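Local coordinates for protein glutamine synthetase (Streptomyces coelicolor, PDB 4BAX) that belongs to the glutamine synthetase family and assembles from subunits that each join a beta-grasp domain to a larger catalytic domain, at residues 19-27 against 38-48. Residues are numbered along the deposited sequence; the frame is centred on the assembly and turned at random.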
loop_
_atom_site.group_PDB
_atom_site.type_symbol
_atom_site.label_atom_id
_atom_site.label_comp_id
_atom_site.label_asym_id
_atom_site.label_seq_id
_atom_site.Cartn_x
_atom_site.Cartn_y
_atom_site.Cartn_z
ATOM N N LYS A 19 15.050 3.981 -35.444
ATOM C CA LYS A 19 13.929 3.327 -34.783
ATOM C C LYS A 19 12.851 2.863 -35.758
ATOM O O LYS A 19 12.680 3.414 -36.865
ATOM C CB LYS A 19 13.303 4.269 -33.762
ATOM C CG LYS A 19 14.305 4.954 -32.831
ATOM C CD LYS A 19 13.637 6.072 -32.025
ATOM C CE LYS A 19 12.315 5.630 -31.357
ATOM N NZ LYS A 19 12.484 4.831 -30.098
ATOM N N LEU A 20 12.154 1.815 -35.346
ATOM C CA LEU A 20 11.009 1.296 -36.075
ATOM C C LEU A 20 9.794 2.219 -35.935
ATOM O O LEU A 20 9.584 2.825 -34.891
ATOM C CB LEU A 20 10.661 -0.111 -35.628
ATOM C CG LEU A 20 11.661 -1.170 -36.034
ATOM C CD1 LEU A 20 11.641 -2.269 -34.989
ATOM C CD2 LEU A 20 11.325 -1.714 -37.437
ATOM N N ARG A 21 9.056 2.385 -37.020
ATOM C CA ARG A 21 7.780 3.092 -37.007
ATOM C C ARG A 21 6.715 2.229 -37.706
ATOM O O ARG A 21 7.023 1.389 -38.578
ATOM C CB ARG A 21 7.880 4.473 -37.657
ATOM C CG ARG A 21 9.041 5.308 -37.162
ATOM C CD ARG A 21 8.786 5.882 -35.783
ATOM N NE ARG A 21 9.896 6.723 -35.375
ATOM C CZ ARG A 21 9.779 7.730 -34.515
ATOM N NH1 ARG A 21 8.583 8.019 -33.995
ATOM N NH2 ARG A 21 10.843 8.461 -34.192
ATOM N N SER A 22 5.469 2.411 -37.291
ATOM C CA SER A 22 4.397 1.668 -37.905
ATOM C C SER A 22 3.051 2.371 -37.834
ATOM O O SER A 22 2.794 3.176 -36.923
ATOM C CB SER A 22 4.321 0.255 -37.322
ATOM O OG SER A 22 3.399 0.198 -36.256
ATOM N N LYS A 23 2.258 2.141 -38.882
ATOM C CA LYS A 23 0.833 2.448 -38.893
ATOM C C LYS A 23 0.014 1.439 -39.709
ATOM O O LYS A 23 0.546 0.689 -40.544
ATOM C CB LYS A 23 0.561 3.885 -39.338
ATOM C CG LYS A 23 1.337 4.360 -40.502
ATOM C CD LYS A 23 0.910 5.760 -40.867
ATOM C CE LYS A 23 1.749 6.265 -42.021
ATOM N NZ LYS A 23 0.943 7.063 -42.985
ATOM N N THR A 24 -1.294 1.482 -39.478
ATOM C CA THR A 24 -2.247 0.550 -40.059
ATOM C C THR A 24 -2.986 1.117 -41.238
ATOM O O THR A 24 -3.528 2.237 -41.178
ATOM C CB THR A 24 -3.305 0.111 -39.021
ATOM O OG1 THR A 24 -2.674 -0.277 -37.790
ATOM C CG2 THR A 24 -4.198 -0.998 -39.577
ATOM N N LYS A 25 -3.034 0.319 -42.296
ATOM C CA LYS A 25 -3.783 0.670 -43.485
ATOM C C LYS A 25 -4.901 -0.364 -43.658
ATOM O O LYS A 25 -4.675 -1.583 -43.532
ATOM C CB LYS A 25 -2.853 0.648 -44.698
ATOM C CG LYS A 25 -3.446 1.135 -46.009
ATOM C CD LYS A 25 -2.296 1.370 -46.997
ATOM C CE LYS A 25 -2.743 2.102 -48.262
ATOM N NZ LYS A 25 -2.495 3.587 -48.153
ATOM N N ILE A 26 -6.105 0.117 -43.941
ATOM C CA ILE A 26 -7.222 -0.781 -44.180
ATOM C C ILE A 26 -7.408 -0.932 -45.661
ATOM O O ILE A 26 -7.672 0.047 -46.355
ATOM C CB ILE A 26 -8.515 -0.239 -43.564
ATOM C CG1 ILE A 26 -8.304 0.053 -42.064
ATOM C CG2 ILE A 26 -9.657 -1.214 -43.809
ATOM C CD1 ILE A 26 -8.016 -1.188 -41.217
ATOM N N ILE A 27 -7.297 -2.157 -46.152
ATOM C CA ILE A 27 -7.310 -2.365 -47.589
ATOM C C ILE A 27 -8.523 -3.184 -47.998
ATOM O O ILE A 27 -8.807 -4.219 -47.397
ATOM C CB ILE A 27 -6.031 -3.093 -48.032
ATOM C CG1 ILE A 27 -4.823 -2.207 -47.723
ATOM C CG2 ILE A 27 -6.101 -3.511 -49.510
ATOM C CD1 ILE A 27 -3.529 -2.767 -48.202
ATOM N N PRO A 38 -0.218 -1.162 -52.177
ATOM C CA PRO A 38 -0.017 0.248 -52.509
ATOM C C PRO A 38 1.211 0.817 -51.784
ATOM O O PRO A 38 1.488 0.442 -50.636
ATOM C CB PRO A 38 -1.309 0.924 -52.007
ATOM C CG PRO A 38 -1.978 -0.074 -51.107
ATOM C CD PRO A 38 -1.537 -1.432 -51.576
ATOM N N VAL A 39 1.927 1.718 -52.457
ATOM C CA VAL A 39 2.952 2.518 -51.796
ATOM C C VAL A 39 2.222 3.549 -50.985
ATOM O O VAL A 39 1.059 3.847 -51.269
ATOM C CB VAL A 39 3.961 3.174 -52.773
ATOM C CG1 VAL A 39 4.366 2.202 -53.878
ATOM C CG2 VAL A 39 3.390 4.472 -53.349
ATOM N N TRP A 40 2.880 4.044 -49.945
ATOM C CA TRP A 40 2.230 4.955 -49.023
ATOM C C TRP A 40 3.182 6.080 -48.621
ATOM O O TRP A 40 4.315 6.151 -49.076
ATOM C CB TRP A 40 1.760 4.180 -47.793
ATOM C CG TRP A 40 0.603 4.784 -47.078
ATOM C CD1 TRP A 40 -0.124 5.882 -47.456
ATOM C CD2 TRP A 40 0.012 4.310 -45.863
ATOM N NE1 TRP A 40 -1.124 6.125 -46.540
ATOM C CE2 TRP A 40 -1.063 5.173 -45.554
ATOM C CE3 TRP A 40 0.289 3.245 -45.006
ATOM C CZ2 TRP A 40 -1.858 4.999 -44.420
ATOM C CZ3 TRP A 40 -0.498 3.084 -43.878
ATOM C CH2 TRP A 40 -1.558 3.953 -43.596
ATOM N N GLY A 41 2.732 6.946 -47.736
ATOM C CA GLY A 41 3.559 8.060 -47.344
ATOM C C GLY A 41 3.339 8.393 -45.889
ATOM O O GLY A 41 2.428 7.858 -45.247
ATOM N N PHE A 42 4.181 9.270 -45.364
ATOM C CA PHE A 42 4.012 9.760 -44.015
ATOM C C PHE A 42 4.712 11.098 -43.879
ATOM O O PHE A 42 5.410 11.554 -44.794
ATOM C CB PHE A 42 4.529 8.762 -42.983
ATOM C CG PHE A 42 5.992 8.535 -43.050
ATOM C CD1 PHE A 42 6.519 7.571 -43.899
ATOM C CD2 PHE A 42 6.854 9.288 -42.271
ATOM C CE1 PHE A 42 7.888 7.359 -43.971
ATOM C CE2 PHE A 42 8.224 9.084 -42.336
ATOM C CZ PHE A 42 8.740 8.115 -43.190
ATOM N N ASP A 43 4.499 11.725 -42.729
ATOM C CA ASP A 43 5.147 12.985 -42.408
ATOM C C ASP A 43 6.499 12.821 -41.708
ATOM O O ASP A 43 6.575 12.396 -40.549
ATOM C CB ASP A 43 4.190 13.849 -41.602
ATOM C CG ASP A 43 2.892 14.115 -42.361
ATOM O OD1 ASP A 43 2.885 13.987 -43.612
ATOM O OD2 ASP A 43 1.862 14.414 -41.717
ATOM N N GLY A 44 7.559 13.213 -42.416
ATOM C CA GLY A 44 8.923 13.015 -41.955
ATOM C C GLY A 44 9.419 13.776 -40.741
ATOM O O GLY A 44 10.312 13.294 -40.043
ATOM N N SER A 45 8.852 14.954 -40.489
ATOM C CA SER A 45 9.329 15.840 -39.423
ATOM C C SER A 45 9.269 15.128 -38.079
ATOM O O SER A 45 10.151 15.270 -37.235
ATOM C CB SER A 45 8.465 17.112 -39.359
ATOM O OG SER A 45 7.467 17.125 -40.370
ATOM N N SER A 46 8.242 14.305 -37.935
ATOM C CA SER A 46 7.962 13.574 -36.716
ATOM C C SER A 46 8.899 12.382 -36.480
ATOM O O SER A 46 8.961 11.842 -35.368
ATOM C CB SER A 46 6.500 13.120 -36.753
ATOM O OG SER A 46 5.613 14.220 -36.921
ATOM N N THR A 47 9.624 11.978 -37.523
ATOM C CA THR A 47 10.437 10.756 -37.454
ATOM C C THR A 47 11.958 10.932 -37.633
ATOM O O THR A 47 12.661 9.943 -37.871
ATOM C CB THR A 47 9.926 9.666 -38.439
ATOM O OG1 THR A 47 9.888 10.196 -39.770
ATOM C CG2 THR A 47 8.527 9.207 -38.046
ATOM N N ASN A 48 12.456 12.168 -37.549
ATOM C CA ASN A 48 13.900 12.447 -37.689
ATOM C C ASN A 48 14.383 12.170 -39.118
ATOM O O ASN A 48 15.572 11.987 -39.383
ATOM C CB ASN A 48 14.711 11.649 -36.655
ATOM C CG ASN A 48 14.419 12.081 -35.221
ATOM O OD1 ASN A 48 14.188 13.258 -34.954
ATOM N ND2 ASN A 48 14.339 11.111 -34.311
#
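Lys-23 NZ donates a hydrogen bond of 2.8 Å to Gly-41 O, in the carbonyl plane with a C=O...N angle of 158°. It bridges strands 20-27 and 40-43, the outermost strands of the five-stranded beta-grasp sheet within this chain; with the axes of these segments 10.1 Å apart at closest, they are bridged mainly by side chains, with no direct strand pairing between them. The same ammonium lies over the six-membered ring of Trp-40, 3.8 Å from its centroid and 15° off the normal, which meets the geometry of a cation-pi interaction. Against the opposite face, Lys-25 NZ sits 3.2 Å from the centroid of the five-membered ring, a second cation-pi contact, while Lys-25 CD makes a CH-pi contact with the six-membered ring. With CG anti to the backbone N (chi1 -174°), Lys-25 runs its chain along the indole before bending at the last torsion. The indole is thus clamped between two lysines, and Tyr-8 of strand 3-11 adds an edge-to-face partner. Farther along, Thr-47 CG2 lies over one face of the Arg-21 guanidinium, toward its rim, 3.8 Å above the plane; that group is held by a salt bridge to Asp-12 and by carbonyls of Tyr-141 and Gly-138 of a neighbouring subunit. At the other end Ile-27 CD1 reaches the pyrrolidine ring of Pro-38, 4.1 Å from its CD.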